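Local coordinates for protein DsbA-like disulfide oxidoreductase (Wolbachia endosymbiont of Drosophila melanogaster, PDB 6EEZ) that acts as a DsbA-like thiol-disulfide exchange protein, a disulfide isomerase that probably rearranges disulfide bonds in substrate proteins, at residues L41-G46 with L79-S84; A50-I55 with A103-G108; F68-I73 with E94-F99. All blocks are in the same frame, centred on the assembly; numbering follows the deposited sequence.

How the interactions relate
From the N terminus, strand 36-41 runs into 41-46, ahead of the short helix 46-50, and this segment meets 79-84 on helix 76-91 to close the first loop as interaction 1. Segment 50-55, entering helix 52-60, waits longest for its partner 103-108 at the end of helix 96-105. That loop, interaction 2, crosses the first. Strand 65-70 then supplies 68-73, which meets 94-99 at the start of helix 96-105; interaction 3 is thus nested inside interaction 2 and crosses interaction 1. Together they tie the CxxC segment and two sheet strands to the following helices. Y43 touches A103 and L104, joining interactions 1 and 2.

Interaction 1: residues L41-G46 with L79-S84; sequences LDYSCG and LKAAKS
D42 OD1, one residue before the Y43 ring that packs on A81, is gripped by two groups: S44 N at 2.8 Å, met nearly along the C-O axis, and the hydroxyl of S78 at the foot of helix 76-91. The first bond makes an Asx turn, laid over a type I beta turn from D42 to C45 in which C45 N reaches D42 O at 3.2 Å. D42 OD2 is held as well, by the backbone N of I73 and of L74. No hydrogen bond joins 41-46 to 79-84; the contact there is the Y43 ring lying on A81 and the backbone of A81 and A82. Y43 swings its ring beside its own backbone N (chi1 -74°), which sets CD2 3.9 Å from A81 CB and CE2 3.9 Å from A81 O, approached obliquely. A82 N sits at the ring edge, 4.0 Å from Y43 CD2. In this DsbA-like thioredoxin fold, the segment leads from strand 36-41 into the helix that begins with the CxxC motif, probably the redox site as in other thioredoxin-fold oxidoreductases, with C45 at its N-cap and linked to C48 in a disulfide. On helix 76-91 K80 O takes two bonds, from S84 OG at 2.7 Å and from S84 N, arriving on opposite faces of its plane. At the far end of the ring, Y43 OH makes a weak hydrogen bond with Y96 OH.

Interaction 2: residues A50-I55 with A103-G108; sequences AIKNDI and ALSHKG
The backbones come nearest at K52 and L104, their CA atoms 6.4 Å apart, where the first turn of helix 52-60 passes the last turn of helix 96-105. Here the two side chains run antiparallel, overlapping along their lengths: K52 CB lies 3.6 Å from L104 CD1, and K52 CD lies 3.9 Å from L104 CB. K52 starts from the crowded position, CG between the backbone N and the carbonyl carbon (chi1 63°), and this lays its extended chain alongside L104 until it bends at the last torsion. I51 leaves helical geometry between 46-50, which carries the CxxC cysteines of this thioredoxin-type fold, and 52-60, an interruption of the long helix that begins at the motif; L104 also touches that motif, so the leucine bridges both halves. Further along the lysine, K52 CE passes 3.5 Å from S105 OG. CE is a carbon, so this is van der Waals contact; S105 OG bonds to H101 O, one turn back in its own helix. Two polar links accompany the apolar pair: N53 OD1 is bonded to H101 NE2, and H106 O, just past the helix end, to K49 NZ.

Interaction 3: residues F68-I73 with E94-F99; sequences FRDAPI and EKYFDF
F68 opens the contact from strand 65-70 by sending its ring toward helix 96-105, where it leans on two aromatic residues. F68 CD2 lies 3.6 Å from Y96 CE2, an oblique meeting with the ring planes at 47°. At the far end of the ring F68 CZ comes 3.6 Å from F97 CD1, lying in the plane of the F97 ring at its edge; these two rings are turned 53° apart. The three residues form an aromatic cluster. R69 points away from the helix, its guanidinium in cation-pi contact with Y25 and bonded through NH1 to S147 OG. At D70 the strand faces the helix again, and the buried carboxylate receives the hydroxyl of Y96: Y96 OH donates to D70 OD2 at 2.6 Å, on the syn side and somewhat out of the carboxylate plane. Y96 CG is anti to its own N (chi1 172°), which directs the ring at the strand, so that Y96 OH reaches D70 and also lies 3.5 Å from F68 CB. The contact thus couples an inner strand of the thioredoxin-fold sheet, 65-70, lying between 27-29 and 36-41, to the start of helix 96-105. Helix 52-60 adds I59 against F68 and F97, while Y96 packs on A85 of helix 76-91.

Interaction 1: residues L41-G46 with L79-S84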
ATOM      1  N   LEU A  41      -1.947   2.954   2.701  1.00 33.02           N
ATOM      2  CA  LEU A  41      -3.062   3.589   1.978  1.00 33.54           C
ATOM      3  C   LEU A  41      -4.435   3.008   2.348  1.00 33.96           C
ATOM      4  O   LEU A  41      -4.572   1.829   2.648  1.00 34.56           O
ATOM      5  CB  LEU A  41      -2.854   3.450   0.454  1.00 34.90           C
ATOM      6  CG  LEU A  41      -2.126   4.606  -0.264  1.00 34.56           C
ATOM      7  CD1 LEU A  41      -0.575   4.755   0.040  1.00 33.87           C
ATOM      8  CD2 LEU A  41      -2.363   4.511  -1.771  1.00 35.45           C
ATOM      9  N   ASP A  42      -5.434   3.882   2.337  1.00 32.67           N
ATOM     10  CA  ASP A  42      -6.846   3.518   2.386  1.00 33.51           C
ATOM     11  C   ASP A  42      -7.400   3.927   1.030  1.00 34.91           C
ATOM     12  O   ASP A  42      -7.217   5.071   0.603  1.00 35.42           O
ATOM     13  CB  ASP A  42      -7.575   4.233   3.522  1.00 33.40           C
ATOM     14  CG  ASP A  42      -9.021   3.819   3.651  1.00 34.49           C
ATOM     15  OD1 ASP A  42      -9.799   3.946   2.663  1.00 35.94           O
ATOM     16  OD2 ASP A  42      -9.386   3.366   4.763  1.00 34.23           O
ATOM     17  N   TYR A  43      -8.059   3.002   0.339  1.00 35.37           N
ATOM     18  CA  TYR A  43      -8.518   3.286  -1.015  1.00 37.19           C
ATOM     19  C   TYR A  43      -9.583   4.402  -1.108  1.00 38.41           C
ATOM     20  O   TYR A  43      -9.686   5.067  -2.147  1.00 39.96           O
ATOM     21  CB  TYR A  43      -9.045   2.002  -1.646  1.00 37.97           C
ATOM     22  CG  TYR A  43      -7.951   1.057  -2.044  1.00 37.47           C
ATOM     23  CD1 TYR A  43      -6.936   1.461  -2.906  1.00 37.90           C
ATOM     24  CD2 TYR A  43      -7.929  -0.242  -1.572  1.00 36.81           C
ATOM     25  CE1 TYR A  43      -5.932   0.601  -3.263  1.00 37.27           C
ATOM     26  CE2 TYR A  43      -6.943  -1.111  -1.937  1.00 36.66           C
ATOM     27  CZ  TYR A  43      -5.940  -0.686  -2.774  1.00 36.51           C
ATOM     28  OH  TYR A  43      -4.933  -1.558  -3.119  1.00 36.41           O
ATOM     29  N   SER A  44     -10.358   4.624  -0.044  1.00 39.62           N
ATOM     30  CA  SER A  44     -11.419   5.638  -0.068  1.00 40.45           C
ATOM     31  C   SER A  44     -10.923   7.007   0.408  1.00 40.27           C
ATOM     32  O   SER A  44     -11.682   7.972   0.440  1.00 41.40           O
ATOM     33  CB  SER A  44     -12.606   5.206   0.806  1.00 40.74           C
ATOM     34  OG  SER A  44     -12.969   3.846   0.592  1.00 41.45           O
ATOM     35  N   CYS A  45      -9.652   7.093   0.782  1.00 37.30           N
ATOM     36  CA  CYS A  45      -9.085   8.343   1.283  0.63 37.10           C
ATOM     37  C   CYS A  45      -8.717   9.280   0.123  1.00 38.09           C
ATOM     38  O   CYS A  45      -8.027   8.885  -0.818  1.00 38.60           O
ATOM     39  CB  CYS A  45      -7.870   8.024   2.182  0.63 35.41           C
ATOM     40  SG  CYS A  45      -6.453   9.090   2.075  0.63 35.59           S
ATOM     41  N   GLY A  46      -9.191  10.521   0.194  1.00 37.63           N
ATOM     42  CA  GLY A  46      -8.973  11.497  -0.869  1.00 38.92           C
ATOM     43  C   GLY A  46      -7.500  11.737  -1.208  1.00 38.49           C
ATOM     44  O   GLY A  46      -7.155  11.860  -2.385  1.00 39.32           O
ATOM     45  N   LEU A  79     -12.555  -1.494   3.700  1.00 45.44           N
ATOM     46  CA  LEU A  79     -12.169  -2.832   4.114  1.00 46.34           C
ATOM     47  C   LEU A  79     -12.444  -3.806   3.002  1.00 47.28           C
ATOM     48  O   LEU A  79     -11.646  -4.696   2.744  1.00 47.49           O
ATOM     49  CB  LEU A  79     -12.926  -3.250   5.375  1.00 47.30           C
ATOM     50  CG  LEU A  79     -12.605  -4.627   5.958  1.00 48.60           C
ATOM     51  CD1 LEU A  79     -11.132  -4.764   6.279  1.00 47.62           C
ATOM     52  CD2 LEU A  79     -13.409  -4.866   7.220  1.00 49.16           C
ATOM     53  N   LYS A  80     -13.592  -3.628   2.346  1.00 48.69           N
ATOM     54  CA  LYS A  80     -13.960  -4.432   1.185  1.00 49.90           C
ATOM     55  C   LYS A  80     -12.957  -4.291   0.053  1.00 49.05           C
ATOM     56  O   LYS A  80     -12.501  -5.283  -0.508  1.00 49.98           O
ATOM     57  CB  LYS A  80     -15.335  -4.036   0.672  1.00 51.05           C
ATOM     58  CG  LYS A  80     -16.482  -4.500   1.520  1.00 52.59           C
ATOM     59  CD  LYS A  80     -17.763  -4.035   0.876  1.00 54.60           C
ATOM     60  CE  LYS A  80     -19.000  -4.531   1.593  1.00 58.62           C
ATOM     61  NZ  LYS A  80     -20.187  -3.885   1.002  1.00 61.67           N
ATOM     62  N   ALA A  81     -12.625  -3.053  -0.287  1.00 42.08           N
ATOM     63  CA  ALA A  81     -11.715  -2.812  -1.388  1.00 41.24           C
ATOM     64  C   ALA A  81     -10.326  -3.329  -1.013  1.00 40.72           C
ATOM     65  O   ALA A  81      -9.627  -3.909  -1.840  1.00 40.69           O
ATOM     66  CB  ALA A  81     -11.684  -1.338  -1.752  1.00 40.43           C
ATOM     67  N   ALA A  82      -9.958  -3.193   0.255  1.00 43.70           N
ATOM     68  CA  ALA A  82      -8.674  -3.707   0.702  1.00 43.41           C
ATOM     69  C   ALA A  82      -8.650  -5.226   0.588  1.00 44.91           C
ATOM     70  O   ALA A  82      -7.698  -5.786   0.049  1.00 44.98           O
ATOM     71  CB  ALA A  82      -8.373  -3.276   2.135  1.00 42.81           C
ATOM     72  N   LYS A  83      -9.689  -5.883   1.090  1.00 46.18           N
ATOM     73  CA  LYS A  83      -9.766  -7.338   1.058  1.00 47.53           C
ATOM     74  C   LYS A  83      -9.735  -7.874  -0.377  1.00 47.92           C
ATOM     75  O   LYS A  83      -9.130  -8.912  -0.668  1.00 48.32           O
ATOM     76  CB  LYS A  83     -11.050  -7.834   1.741  1.00 49.03           C
ATOM     77  CG  LYS A  83     -11.159  -7.575   3.251  1.00 50.16           C
ATOM     78  CD  LYS A  83     -10.782  -8.803   4.067  1.00 51.95           C
ATOM     79  CE  LYS A  83     -10.970  -8.586   5.566  1.00 51.92           C
ATOM     80  NZ  LYS A  83     -11.608  -9.757   6.235  1.00 52.98           N
ATOM     81  N   SER A  84     -10.417  -7.162  -1.264  1.00 45.65           N
ATOM     82  CA  SER A  84     -10.533  -7.563  -2.655  1.00 46.05           C
ATOM     83  C   SER A  84      -9.159  -7.451  -3.328  1.00 44.82           C
ATOM     84  O   SER A  84      -8.741  -8.342  -4.079  1.00 45.18           O
ATOM     85  CB  SER A  84     -11.588  -6.694  -3.361  1.00 46.02           C
ATOM     86  OG  SER A  84     -12.859  -6.764  -2.707  1.00 46.73           O
TER

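Interaction 2: residues A50-I55 with A103-G108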
ATOM      1  N   ALA A  50      -5.240  10.807  -4.623  1.00 41.41           N
ATOM      2  CA  ALA A  50      -4.595  11.859  -5.406  1.00 42.33           C
ATOM      3  C   ALA A  50      -3.110  11.593  -5.695  1.00 41.71           C
ATOM      4  O   ALA A  50      -2.556  12.153  -6.637  1.00 42.46           O
ATOM      5  CB  ALA A  50      -4.746  13.176  -4.701  1.00 42.32           C
ATOM      6  N   ILE A  51      -2.469  10.751  -4.893  1.00 37.48           N
ATOM      7  CA  ILE A  51      -1.030  10.492  -5.061  1.00 36.15           C
ATOM      8  C   ILE A  51      -0.781   9.226  -5.868  1.00 35.77           C
ATOM      9  O   ILE A  51       0.346   8.768  -5.954  1.00 33.88           O
ATOM     10  CB  ILE A  51      -0.285  10.357  -3.685  1.00 35.17           C
ATOM     11  CG1 ILE A  51      -0.814   9.176  -2.851  1.00 35.25           C
ATOM     12  CG2 ILE A  51      -0.436  11.631  -2.941  1.00 35.14           C
ATOM     13  CD1 ILE A  51       0.097   8.774  -1.596  1.00 33.15           C
ATOM     14  N   LYS A  52      -1.835   8.670  -6.462  1.00 39.57           N
ATOM     15  CA  LYS A  52      -1.732   7.377  -7.123  1.00 38.33           C
ATOM     16  C   LYS A  52      -0.680   7.414  -8.244  1.00 39.27           C
ATOM     17  O   LYS A  52       0.010   6.419  -8.489  1.00 38.67           O
ATOM     18  CB  LYS A  52      -3.103   6.944  -7.665  1.00 38.89           C
ATOM     19  CG  LYS A  52      -3.679   7.851  -8.722  1.00 40.80           C
ATOM     20  CD  LYS A  52      -5.090   7.415  -9.116  1.00 42.27           C
ATOM     21  CE  LYS A  52      -5.643   8.284 -10.267  1.00 45.07           C
ATOM     22  NZ  LYS A  52      -5.864   9.688  -9.805  1.00 46.08           N
ATOM     23  N   ASN A  53      -0.529   8.576  -8.873  1.00 45.10           N
ATOM     24  CA  ASN A  53       0.407   8.741  -9.981  1.00 45.76           C
ATOM     25  C   ASN A  53       1.793   9.144  -9.516  1.00 47.15           C
ATOM     26  O   ASN A  53       2.773   8.963 -10.238  1.00 47.23           O
ATOM     27  CB  ASN A  53      -0.136   9.763 -10.974  1.00 47.86           C
ATOM     28  CG  ASN A  53      -1.225   9.180 -11.844  1.00 49.35           C
ATOM     29  OD1 ASN A  53      -1.172   8.001 -12.213  1.00 49.20           O
ATOM     30  ND2 ASN A  53      -2.235   9.990 -12.172  1.00 51.12           N
ATOM     31  N   ASP A  54       1.879   9.692  -8.310  1.00 40.60           N
ATOM     32  CA  ASP A  54       3.171   9.899  -7.676  1.00 42.40           C
ATOM     33  C   ASP A  54       3.793   8.539  -7.438  1.00 40.54           C
ATOM     34  O   ASP A  54       4.949   8.303  -7.784  1.00 40.67           O
ATOM     35  CB  ASP A  54       3.035  10.652  -6.357  1.00 43.87           C
ATOM     36  CG  ASP A  54       2.715  12.110  -6.547  1.00 45.77           C
ATOM     37  OD1 ASP A  54       3.043  12.647  -7.610  1.00 46.26           O
ATOM     38  OD2 ASP A  54       2.147  12.721  -5.623  1.00 45.90           O
ATOM     39  N   ILE A  55       2.991   7.648  -6.855  1.00 39.76           N
ATOM     40  CA  ILE A  55       3.402   6.283  -6.569  1.00 37.28           C
ATOM     41  C   ILE A  55       3.808   5.562  -7.856  1.00 36.14           C
ATOM     42  O   ILE A  55       4.890   4.990  -7.932  1.00 35.73           O
ATOM     43  CB  ILE A  55       2.274   5.513  -5.875  1.00 35.80           C
ATOM     44  CG1 ILE A  55       1.881   6.224  -4.589  1.00 36.24           C
ATOM     45  CG2 ILE A  55       2.678   4.093  -5.553  1.00 33.93           C
ATOM     46  CD1 ILE A  55       3.073   6.627  -3.725  1.00 36.47           C
ATOM     47  N   ALA A 103      -8.590   1.053  -8.032  1.00 43.35           N
ATOM     48  CA  ALA A 103      -9.327   1.367  -6.818  1.00 42.87           C
ATOM     49  C   ALA A 103      -9.086   2.828  -6.439  1.00 41.95           C
ATOM     50  O   ALA A 103     -10.018   3.551  -6.062  1.00 42.36           O
ATOM     51  CB  ALA A 103      -8.925   0.444  -5.694  1.00 41.89           C
ATOM     52  N   LEU A 104      -7.838   3.263  -6.548  1.00 41.12           N
ATOM     53  CA  LEU A 104      -7.505   4.660  -6.304  1.00 40.47           C
ATOM     54  C   LEU A 104      -8.148   5.590  -7.344  1.00 41.75           C
ATOM     55  O   LEU A 104      -8.433   6.754  -7.049  1.00 41.81           O
ATOM     56  CB  LEU A 104      -5.999   4.848  -6.292  1.00 38.49           C
ATOM     57  CG  LEU A 104      -5.296   4.232  -5.076  1.00 37.05           C
ATOM     58  CD1 LEU A 104      -3.772   4.429  -5.198  1.00 35.34           C
ATOM     59  CD2 LEU A 104      -5.828   4.806  -3.733  1.00 37.14           C
ATOM     60  N   SER A 105      -8.392   5.076  -8.551  1.00 44.04           N
ATOM     61  CA  SER A 105      -9.010   5.882  -9.607  1.00 44.79           C
ATOM     62  C   SER A 105     -10.539   5.932  -9.462  1.00 46.51           C
ATOM     63  O   SER A 105     -11.197   6.825  -9.976  1.00 46.68           O
ATOM     64  CB  SER A 105      -8.625   5.329 -10.983  1.00 45.35           C
ATOM     65  OG  SER A 105      -7.216   5.318 -11.129  1.00 43.97           O
ATOM     66  N   HIS A 106     -11.088   4.962  -8.741  1.00 49.39           N
ATOM     67  CA  HIS A 106     -12.518   4.879  -8.452  1.00 51.16           C
ATOM     68  C   HIS A 106     -12.955   6.051  -7.577  1.00 50.85           C
ATOM     69  O   HIS A 106     -12.671   6.071  -6.379  1.00 49.27           O
ATOM     70  CB  HIS A 106     -12.799   3.537  -7.774  1.00 50.90           C
ATOM     71  CG  HIS A 106     -14.239   3.284  -7.466  1.00 52.45           C
ATOM     72  ND1 HIS A 106     -14.944   4.021  -6.541  1.00 52.27           N
ATOM     73  CD2 HIS A 106     -15.091   2.337  -7.922  1.00 54.28           C
ATOM     74  CE1 HIS A 106     -16.176   3.559  -6.463  1.00 53.99           C
ATOM     75  NE2 HIS A 106     -16.294   2.539  -7.295  1.00 55.14           N
ATOM     76  N   LYS A 107     -13.639   7.026  -8.166  1.00 60.72           N
ATOM     77  CA  LYS A 107     -13.886   8.292  -7.474  1.00 61.09           C
ATOM     78  C   LYS A 107     -14.968   8.234  -6.373  1.00 61.82           C
ATOM     79  O   LYS A 107     -14.746   8.747  -5.263  1.00 60.89           O
ATOM     80  CB  LYS A 107     -14.248   9.377  -8.492  1.00 63.99           C
ATOM     81  CG  LYS A 107     -14.570  10.714  -7.835  1.00 65.37           C
ATOM     82  CD  LYS A 107     -14.514  11.886  -8.811  1.00 67.71           C
ATOM     83  CE  LYS A 107     -15.042  13.172  -8.170  1.00 69.80           C
ATOM     84  NZ  LYS A 107     -16.506  13.092  -7.857  1.00 72.28           N
ATOM     85  N   GLY A 108     -16.124   7.635  -6.670  1.00 58.17           N
ATOM     86  CA  GLY A 108     -17.183   7.491  -5.673  1.00 58.93           C
ATOM     87  C   GLY A 108     -16.898   6.412  -4.630  1.00 56.32           C
ATOM     88  O   GLY A 108     -15.836   5.797  -4.654  1.00 53.64           O
TER

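Interaction 3: residues F68-I73 with E94-F99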
ATOM      1  N   PHE A  68       3.278  -2.504  -0.740  1.00 32.85           N
ATOM      2  CA  PHE A  68       1.930  -1.931  -0.558  1.00 33.08           C
ATOM      3  C   PHE A  68       1.296  -2.473   0.706  1.00 33.44           C
ATOM      4  O   PHE A  68       1.080  -3.688   0.833  1.00 34.49           O
ATOM      5  CB  PHE A  68       1.021  -2.249  -1.746  1.00 33.99           C
ATOM      6  CG  PHE A  68       1.532  -1.725  -3.062  1.00 33.89           C
ATOM      7  CD1 PHE A  68       1.327  -0.402  -3.432  1.00 33.98           C
ATOM      8  CD2 PHE A  68       2.223  -2.558  -3.924  1.00 33.89           C
ATOM      9  CE1 PHE A  68       1.798   0.091  -4.653  1.00 34.08           C
ATOM     10  CE2 PHE A  68       2.702  -2.074  -5.161  1.00 33.96           C
ATOM     11  CZ  PHE A  68       2.489  -0.741  -5.507  1.00 33.91           C
ATOM     12  N   ARG A  69       1.022  -1.569   1.648  1.00 32.85           N
ATOM     13  CA  ARG A  69       0.285  -1.918   2.855  1.00 33.32           C
ATOM     14  C   ARG A  69      -1.118  -1.367   2.847  1.00 33.36           C
ATOM     15  O   ARG A  69      -1.334  -0.175   2.991  1.00 32.13           O
ATOM     16  CB  ARG A  69       1.022  -1.417   4.079  1.00 32.71           C
ATOM     17  CG  ARG A  69       2.283  -2.178   4.296  1.00 33.84           C
ATOM     18  CD  ARG A  69       1.973  -3.651   4.433  1.00 36.14           C
ATOM     19  NE  ARG A  69       3.022  -4.291   5.189  1.00 37.05           N
ATOM     20  CZ  ARG A  69       2.976  -4.605   6.475  1.00 37.42           C
ATOM     21  NH1 ARG A  69       1.895  -4.403   7.198  1.00 37.20           N
ATOM     22  NH2 ARG A  69       4.030  -5.175   7.016  1.00 37.65           N
ATOM     23  N   ASP A  70      -2.063  -2.276   2.660  1.00 35.39           N
ATOM     24  CA  ASP A  70      -3.474  -1.945   2.635  1.00 35.93           C
ATOM     25  C   ASP A  70      -3.922  -1.747   4.072  1.00 35.49           C
ATOM     26  O   ASP A  70      -3.973  -2.711   4.840  1.00 36.10           O
ATOM     27  CB  ASP A  70      -4.266  -3.056   1.940  1.00 37.27           C
ATOM     28  CG  ASP A  70      -4.070  -3.046   0.437  1.00 37.70           C
ATOM     29  OD1 ASP A  70      -4.548  -2.096  -0.217  1.00 38.07           O
ATOM     30  OD2 ASP A  70      -3.414  -3.965  -0.088  1.00 37.65           O
ATOM     31  N   ALA A  71      -4.212  -0.502   4.432  1.00 31.96           N
ATOM     32  CA  ALA A  71      -4.527  -0.151   5.825  1.00 31.30           C
ATOM     33  C   ALA A  71      -5.866   0.549   5.891  1.00 32.36           C
ATOM     34  O   ALA A  71      -5.935   1.750   6.149  1.00 32.19           O
ATOM     35  CB  ALA A  71      -3.446   0.724   6.412  1.00 29.33           C
ATOM     36  N   PRO A  72      -6.942  -0.201   5.635  1.00 33.59           N
ATOM     37  CA  PRO A  72      -8.289   0.365   5.679  1.00 35.42           C
ATOM     38  C   PRO A  72      -8.645   0.854   7.090  1.00 36.20           C
ATOM     39  O   PRO A  72      -8.585   0.054   8.038  1.00 36.55           O
ATOM     40  CB  PRO A  72      -9.168  -0.807   5.246  1.00 36.53           C
ATOM     41  CG  PRO A  72      -8.382  -2.013   5.622  1.00 35.69           C
ATOM     42  CD  PRO A  72      -6.960  -1.654   5.391  1.00 33.83           C
ATOM     43  N   ILE A  73      -8.992   2.138   7.215  1.00 39.29           N
ATOM     44  CA  ILE A  73      -9.498   2.707   8.472  1.00 39.55           C
ATOM     45  C   ILE A  73     -10.737   3.603   8.278  1.00 40.36           C
ATOM     46  O   ILE A  73     -11.328   4.079   9.260  1.00 40.75           O
ATOM     47  CB  ILE A  73      -8.400   3.536   9.201  1.00 37.80           C
ATOM     48  CG1 ILE A  73      -7.799   4.591   8.266  1.00 36.99           C
ATOM     49  CG2 ILE A  73      -7.289   2.636   9.664  1.00 36.54           C
ATOM     50  CD1 ILE A  73      -6.956   5.630   8.955  1.00 35.81           C
ATOM     51  N   GLU A  94       0.802 -10.132 -10.441  1.00 59.41           N
ATOM     52  CA  GLU A  94       1.045  -9.168 -11.509  1.00 58.67           C
ATOM     53  C   GLU A  94      -0.167  -8.270 -11.734  1.00 57.73           C
ATOM     54  O   GLU A  94      -0.084  -7.266 -12.443  1.00 57.49           O
ATOM     55  CB  GLU A  94       1.403  -9.889 -12.819  1.00 59.97           C
ATOM     56  CG  GLU A  94       2.497 -10.956 -12.680  1.00 61.45           C
ATOM     57  CD  GLU A  94       3.778 -10.609 -13.441  1.00 62.09           C
ATOM     58  OE1 GLU A  94       4.124 -11.340 -14.404  1.00 63.30           O
ATOM     59  OE2 GLU A  94       4.442  -9.612 -13.065  1.00 61.50           O
ATOM     60  N   LYS A  95      -1.294  -8.647 -11.137  1.00 44.68           N
ATOM     61  CA  LYS A  95      -2.543  -7.914 -11.303  1.00 44.03           C
ATOM     62  C   LYS A  95      -2.842  -7.046 -10.067  1.00 43.36           C
ATOM     63  O   LYS A  95      -3.784  -6.246 -10.075  1.00 42.71           O
ATOM     64  CB  LYS A  95      -3.690  -8.888 -11.568  1.00 44.69           C
ATOM     65  CG  LYS A  95      -3.558  -9.669 -12.899  1.00 46.14           C
ATOM     66  CD  LYS A  95      -4.433  -9.088 -13.983  1.00 47.63           C
ATOM     67  CE  LYS A  95      -4.019  -9.526 -15.397  1.00 49.52           C
ATOM     68  NZ  LYS A  95      -5.128 -10.244 -16.084  1.00 52.31           N
ATOM     69  N   TYR A  96      -2.041  -7.193  -9.007  1.00 44.06           N
ATOM     70  CA  TYR A  96      -2.332  -6.463  -7.785  1.00 43.27           C
ATOM     71  C   TYR A  96      -2.240  -4.957  -8.033  1.00 42.17           C
ATOM     72  O   TYR A  96      -3.125  -4.223  -7.616  1.00 41.45           O
ATOM     73  CB  TYR A  96      -1.405  -6.851  -6.625  1.00 42.60           C
ATOM     74  CG  TYR A  96      -1.615  -5.924  -5.450  1.00 39.86           C
ATOM     75  CD1 TYR A  96      -2.610  -6.166  -4.523  1.00 38.70           C
ATOM     76  CD2 TYR A  96      -0.867  -4.773  -5.317  1.00 37.35           C
ATOM     77  CE1 TYR A  96      -2.831  -5.308  -3.481  1.00 36.45           C
ATOM     78  CE2 TYR A  96      -1.079  -3.918  -4.291  1.00 34.89           C
ATOM     79  CZ  TYR A  96      -2.048  -4.179  -3.366  1.00 34.56           C
ATOM     80  OH  TYR A  96      -2.224  -3.279  -2.339  1.00 32.50           O
ATOM     81  N   PHE A  97      -1.192  -4.490  -8.706  1.00 46.02           N
ATOM     82  CA  PHE A  97      -1.071  -3.055  -8.930  1.00 44.60           C
ATOM     83  C   PHE A  97      -2.229  -2.516  -9.781  1.00 45.38           C
ATOM     84  O   PHE A  97      -2.630  -1.349  -9.629  1.00 44.78           O
ATOM     85  CB  PHE A  97       0.261  -2.695  -9.592  1.00 43.62           C
ATOM     86  CG  PHE A  97       0.452  -1.204  -9.780  1.00 41.60           C
ATOM     87  CD1 PHE A  97       0.974  -0.418  -8.750  1.00 38.98           C
ATOM     88  CD2 PHE A  97       0.080  -0.585 -10.980  1.00 42.14           C
ATOM     89  CE1 PHE A  97       1.140   0.942  -8.913  1.00 37.38           C
ATOM     90  CE2 PHE A  97       0.228   0.778 -11.150  1.00 40.76           C
ATOM     91  CZ  PHE A  97       0.768   1.547 -10.118  1.00 38.36           C
ATOM     92  N   ASP A  98      -2.757  -3.352 -10.678  1.00 44.48           N
ATOM     93  CA  ASP A  98      -3.867  -2.940 -11.539  1.00 44.82           C
ATOM     94  C   ASP A  98      -5.144  -2.744 -10.744  1.00 44.99           C
ATOM     95  O   ASP A  98      -5.885  -1.791 -10.974  1.00 44.94           O
ATOM     96  CB  ASP A  98      -4.102  -3.964 -12.643  1.00 46.06           C
ATOM     97  CG  ASP A  98      -2.964  -4.019 -13.610  1.00 46.41           C
ATOM     98  OD1 ASP A  98      -2.229  -3.017 -13.712  1.00 45.33           O
ATOM     99  OD2 ASP A  98      -2.811  -5.052 -14.283  1.00 47.65           O
ATOM    100  N   PHE A  99      -5.404  -3.648  -9.809  1.00 44.48           N
ATOM    101  CA  PHE A  99      -6.527  -3.458  -8.917  1.00 44.47           C
ATOM    102  C   PHE A  99      -6.260  -2.210  -8.087  1.00 43.52           C
ATOM    103  O   PHE A  99      -7.116  -1.343  -7.979  1.00 43.70           O
ATOM    104  CB  PHE A  99      -6.751  -4.669  -8.017  1.00 44.33           C
ATOM    105  CG  PHE A  99      -7.961  -4.533  -7.149  1.00 43.97           C
ATOM    106  CD1 PHE A  99      -9.205  -4.919  -7.620  1.00 45.08           C
ATOM    107  CD2 PHE A  99      -7.872  -3.957  -5.889  1.00 42.28           C
ATOM    108  CE1 PHE A  99     -10.330  -4.768  -6.839  1.00 44.76           C
ATOM    109  CE2 PHE A  99      -8.997  -3.800  -5.096  1.00 42.00           C
ATOM    110  CZ  PHE A  99     -10.229  -4.209  -5.576  1.00 43.25           C
TER